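Local coordinates for SH3 domain-containing protein (Dictyostelium discoideum, PDB 4NQI), which remodels membranes through its I-BAR domain in osmoregulation, phagocytosis and cytokinesis, and probably binds phosphatidylinositol lipids, at residues K86-R91 and M210-T215. Numbering follows the deposited sequence.
Sequences KDLENR and MSKFST
Leu88 sets one methyl over a face of Phe213: its CD1 lies 3.8 Å from the centroid of the Phe213 ring, a CH-pi contact tilted 27° from the ring normal and shifted toward the rim where CE1 and CZ sit. A branched aliphatic residue suits this place because a single methyl can meet the ring while the branch point stays near the neighbouring lysine; the flat, buried phenylalanine offers that methyl a face. There Lys212 runs past Leu88 in the opposite direction, with CD of Lys212 4.1 Å from CG of Leu88. Its long methylene chain thus extends the apolar seam, but the bend at chi4 (-63°) swings the ammonium away from helix 72-140, so that CE of Lys212 meets CB of Asp87 at 3.9 Å. Hence no salt bridge forms: OD2 of Asp87 stays 4.2 Å from NZ of Lys212. NH2 of Arg91 comes within 4.5 Å of the same NZ, a like-charge pair that Asp87, a short acid beside two cations, and more weakly Asp208, a long ion-pair partner of Arg91, would probably temper. An alanine in place of Lys212 would probably uncover the flank of Leu88 and leave Asp87 without this nearby positive charge.

These side chains join helix 72-140 to helix 152-224, whose short segments run nearly antiparallel (163°) with axes 11.1 Å apart, inside the I-BAR helical bundle. Farther in, Phe213 packs on Leu199 of the second subunit, and Glu89 hydrogen-bonds Tyr45 of that subunit, placing the seam beside the dimer interface. The chemistry is therefore graded: buried apolar packing toward the partner chain, loosely paired charges at the partly exposed margin.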
ATOM      1  N   LYS B  86      -4.967  -9.351   8.253  1.00 33.84           N
ATOM      2  CA  LYS B  86      -4.384 -10.544   7.643  1.00 39.23           C
ATOM      3  C   LYS B  86      -4.776 -10.659   6.169  1.00 42.15           C
ATOM      4  O   LYS B  86      -3.912 -10.800   5.296  1.00 39.39           O
ATOM      5  CB  LYS B  86      -4.806 -11.806   8.397  1.00 46.25           C
ATOM      6  CG  LYS B  86      -4.203 -13.081   7.819  1.00 53.15           C
ATOM      7  N   ASP B  87      -6.076 -10.585   5.896  1.00 42.09           N
ATOM      8  CA  ASP B  87      -6.575 -10.688   4.529  1.00 46.96           C
ATOM      9  C   ASP B  87      -5.997  -9.610   3.612  1.00 45.77           C
ATOM     10  O   ASP B  87      -5.633  -9.895   2.474  1.00 47.05           O
ATOM     11  CB  ASP B  87      -8.104 -10.653   4.517  1.00 61.25           C
ATOM     12  CG  ASP B  87      -8.716 -11.934   5.051  1.00 72.57           C
ATOM     13  OD1 ASP B  87      -8.006 -12.964   5.082  1.00 75.96           O
ATOM     14  OD2 ASP B  87      -9.909 -11.916   5.428  1.00 75.11           O
ATOM     15  N   LEU B  88      -5.907  -8.380   4.109  1.00 43.82           N
ATOM     16  CA  LEU B  88      -5.351  -7.280   3.322  1.00 38.67           C
ATOM     17  C   LEU B  88      -3.847  -7.436   3.067  1.00 39.90           C
ATOM     18  O   LEU B  88      -3.367  -7.129   1.974  1.00 40.84           O
ATOM     19  CB  LEU B  88      -5.645  -5.936   3.993  1.00 42.18           C
ATOM     20  CG  LEU B  88      -7.111  -5.495   3.988  1.00 44.46           C
ATOM     21  CD1 LEU B  88      -7.298  -4.211   4.776  1.00 41.73           C
ATOM     22  CD2 LEU B  88      -7.610  -5.310   2.565  1.00 40.73           C
ATOM     23  N   GLU B  89      -3.108  -7.916   4.063  1.00 47.64           N
ATOM     24  CA  GLU B  89      -1.666  -8.101   3.903  1.00 51.29           C
ATOM     25  C   GLU B  89      -1.339  -9.273   2.980  1.00 48.22           C
ATOM     26  O   GLU B  89      -0.329  -9.249   2.273  1.00 46.91           O
ATOM     27  CB  GLU B  89      -0.967  -8.264   5.257  1.00 52.46           C
ATOM     28  CG  GLU B  89      -1.015  -7.020   6.140  1.00 54.82           C
ATOM     29  CD  GLU B  89      -0.514  -5.765   5.437  1.00 65.55           C
ATOM     30  OE1 GLU B  89       0.427  -5.857   4.620  1.00 70.05           O
ATOM     31  OE2 GLU B  89      -1.065  -4.678   5.708  1.00 67.85           O
ATOM     32  N   ASN B  90      -2.192 -10.294   2.989  1.00 43.43           N
ATOM     33  CA  ASN B  90      -2.073 -11.387   2.030  1.00 44.58           C
ATOM     34  C   ASN B  90      -2.260 -10.876   0.602  1.00 44.42           C
ATOM     35  O   ASN B  90      -1.553 -11.297  -0.314  1.00 46.64           O
ATOM     36  CB  ASN B  90      -3.091 -12.495   2.333  1.00 45.01           C
ATOM     37  CG  ASN B  90      -2.583 -13.497   3.360  1.00 46.87           C
ATOM     38  OD1 ASN B  90      -1.410 -13.874   3.355  1.00 50.78           O
ATOM     39  ND2 ASN B  90      -3.474 -13.939   4.241  1.00 46.55           N
ATOM     40  N   ARG B  91      -3.207  -9.958   0.424  1.00 44.53           N
ATOM     41  CA  ARG B  91      -3.492  -9.404  -0.896  1.00 46.90           C
ATOM     42  C   ARG B  91      -2.425  -8.413  -1.357  1.00 47.55           C
ATOM     43  O   ARG B  91      -2.217  -8.238  -2.559  1.00 45.41           O
ATOM     44  CB  ARG B  91      -4.876  -8.751  -0.923  1.00 47.50           C
ATOM     45  CG  ARG B  91      -6.013  -9.710  -0.595  1.00 53.97           C
ATOM     46  CD  ARG B  91      -7.374  -9.036  -0.706  1.00 66.39           C
ATOM     47  NE  ARG B  91      -8.385  -9.716   0.103  1.00 74.52           N
ATOM     48  CZ  ARG B  91      -9.612 -10.016  -0.314  1.00 82.11           C
ATOM     49  NH1 ARG B  91      -9.999  -9.702  -1.543  1.00 82.70           N
ATOM     50  NH2 ARG B  91     -10.455 -10.634   0.504  1.00 86.49           N
HETATM   51  N   MSE B 210     -10.617   0.010   1.744  1.00 38.47           N
HETATM   52  CA  MSE B 210     -11.700   0.923   2.107  1.00 38.80           C
HETATM   53  C   MSE B 210     -12.929   0.153   2.582  1.00 40.70           C
HETATM   54  O   MSE B 210     -13.542   0.507   3.589  1.00 46.42           O
HETATM   55  CB  MSE B 210     -12.081   1.820   0.926  1.00 35.34           C
HETATM   56  CG  MSE B 210     -10.974   2.753   0.458  1.00 42.57           C
HETATM   57 SE   MSE B 210     -11.494   3.835  -1.083  0.52 45.47          SE
HETATM   58  CE  MSE B 210     -12.866   4.926  -0.242  1.00 29.96           C
ATOM     59  N   SER B 211     -13.280  -0.904   1.856  1.00 38.65           N
ATOM     60  CA  SER B 211     -14.437  -1.728   2.198  1.00 42.15           C
ATOM     61  C   SER B 211     -14.284  -2.400   3.563  1.00 41.16           C
ATOM     62  O   SER B 211     -15.217  -2.398   4.368  1.00 40.42           O
ATOM     63  CB  SER B 211     -14.669  -2.788   1.120  1.00 40.57           C
ATOM     64  OG  SER B 211     -15.784  -3.602   1.436  1.00 46.19           O
ATOM     65  N   LYS B 212     -13.108  -2.966   3.823  1.00 40.79           N
ATOM     66  CA  LYS B 212     -12.865  -3.697   5.066  1.00 39.23           C
ATOM     67  C   LYS B 212     -12.722  -2.791   6.289  1.00 35.32           C
ATOM     68  O   LYS B 212     -13.417  -2.980   7.287  1.00 34.73           O
ATOM     69  CB  LYS B 212     -11.635  -4.601   4.938  1.00 41.88           C
ATOM     70  CG  LYS B 212     -11.888  -5.904   4.193  1.00 44.43           C
ATOM     71  CD  LYS B 212     -10.899  -6.987   4.618  1.00 53.73           C
ATOM     72  CE  LYS B 212     -11.144  -8.290   3.863  1.00 57.80           C
ATOM     73  NZ  LYS B 212     -12.485  -8.880   4.141  1.00 56.67           N
ATOM     74  N   PHE B 213     -11.820  -1.815   6.209  1.00 35.52           N
ATOM     75  CA  PHE B 213     -11.513  -0.952   7.352  1.00 39.20           C
ATOM     76  C   PHE B 213     -12.693  -0.087   7.806  1.00 41.77           C
ATOM     77  O   PHE B 213     -12.749   0.330   8.961  1.00 42.26           O
ATOM     78  CB  PHE B 213     -10.272  -0.092   7.070  1.00 39.94           C
ATOM     79  CG  PHE B 213      -8.969  -0.827   7.254  1.00 38.04           C
ATOM     80  CD1 PHE B 213      -8.955  -2.128   7.744  1.00 38.49           C
ATOM     81  CD2 PHE B 213      -7.759  -0.217   6.953  1.00 34.10           C
ATOM     82  CE1 PHE B 213      -7.760  -2.806   7.923  1.00 39.21           C
ATOM     83  CE2 PHE B 213      -6.560  -0.892   7.130  1.00 35.19           C
ATOM     84  CZ  PHE B 213      -6.563  -2.188   7.615  1.00 38.57           C
ATOM     85  N   SER B 214     -13.636   0.170   6.903  1.00 45.57           N
ATOM     86  CA  SER B 214     -14.851   0.901   7.261  1.00 46.78           C
ATOM     87  C   SER B 214     -15.740   0.070   8.182  1.00 39.16           C
ATOM     88  O   SER B 214     -16.348   0.601   9.114  1.00 41.58           O
ATOM     89  CB  SER B 214     -15.628   1.310   6.009  1.00 46.31           C
ATOM     90  OG  SER B 214     -14.913   2.276   5.261  1.00 56.11           O
ATOM     91  N   THR B 215     -15.815  -1.231   7.913  1.00 38.19           N
ATOM     92  CA  THR B 215     -16.587  -2.145   8.752  1.00 46.44           C
ATOM     93  C   THR B 215     -15.993  -2.233  10.165  1.00 42.49           C
ATOM     94  O   THR B 215     -16.732  -2.259  11.153  1.00 40.63           O
ATOM     95  CB  THR B 215     -16.677  -3.551   8.125  1.00 54.10           C
ATOM     96  OG1 THR B 215     -17.151  -3.446   6.775  1.00 59.25           O
ATOM     97  CG2 THR B 215     -17.627  -4.430   8.915  1.00 58.74           C
TER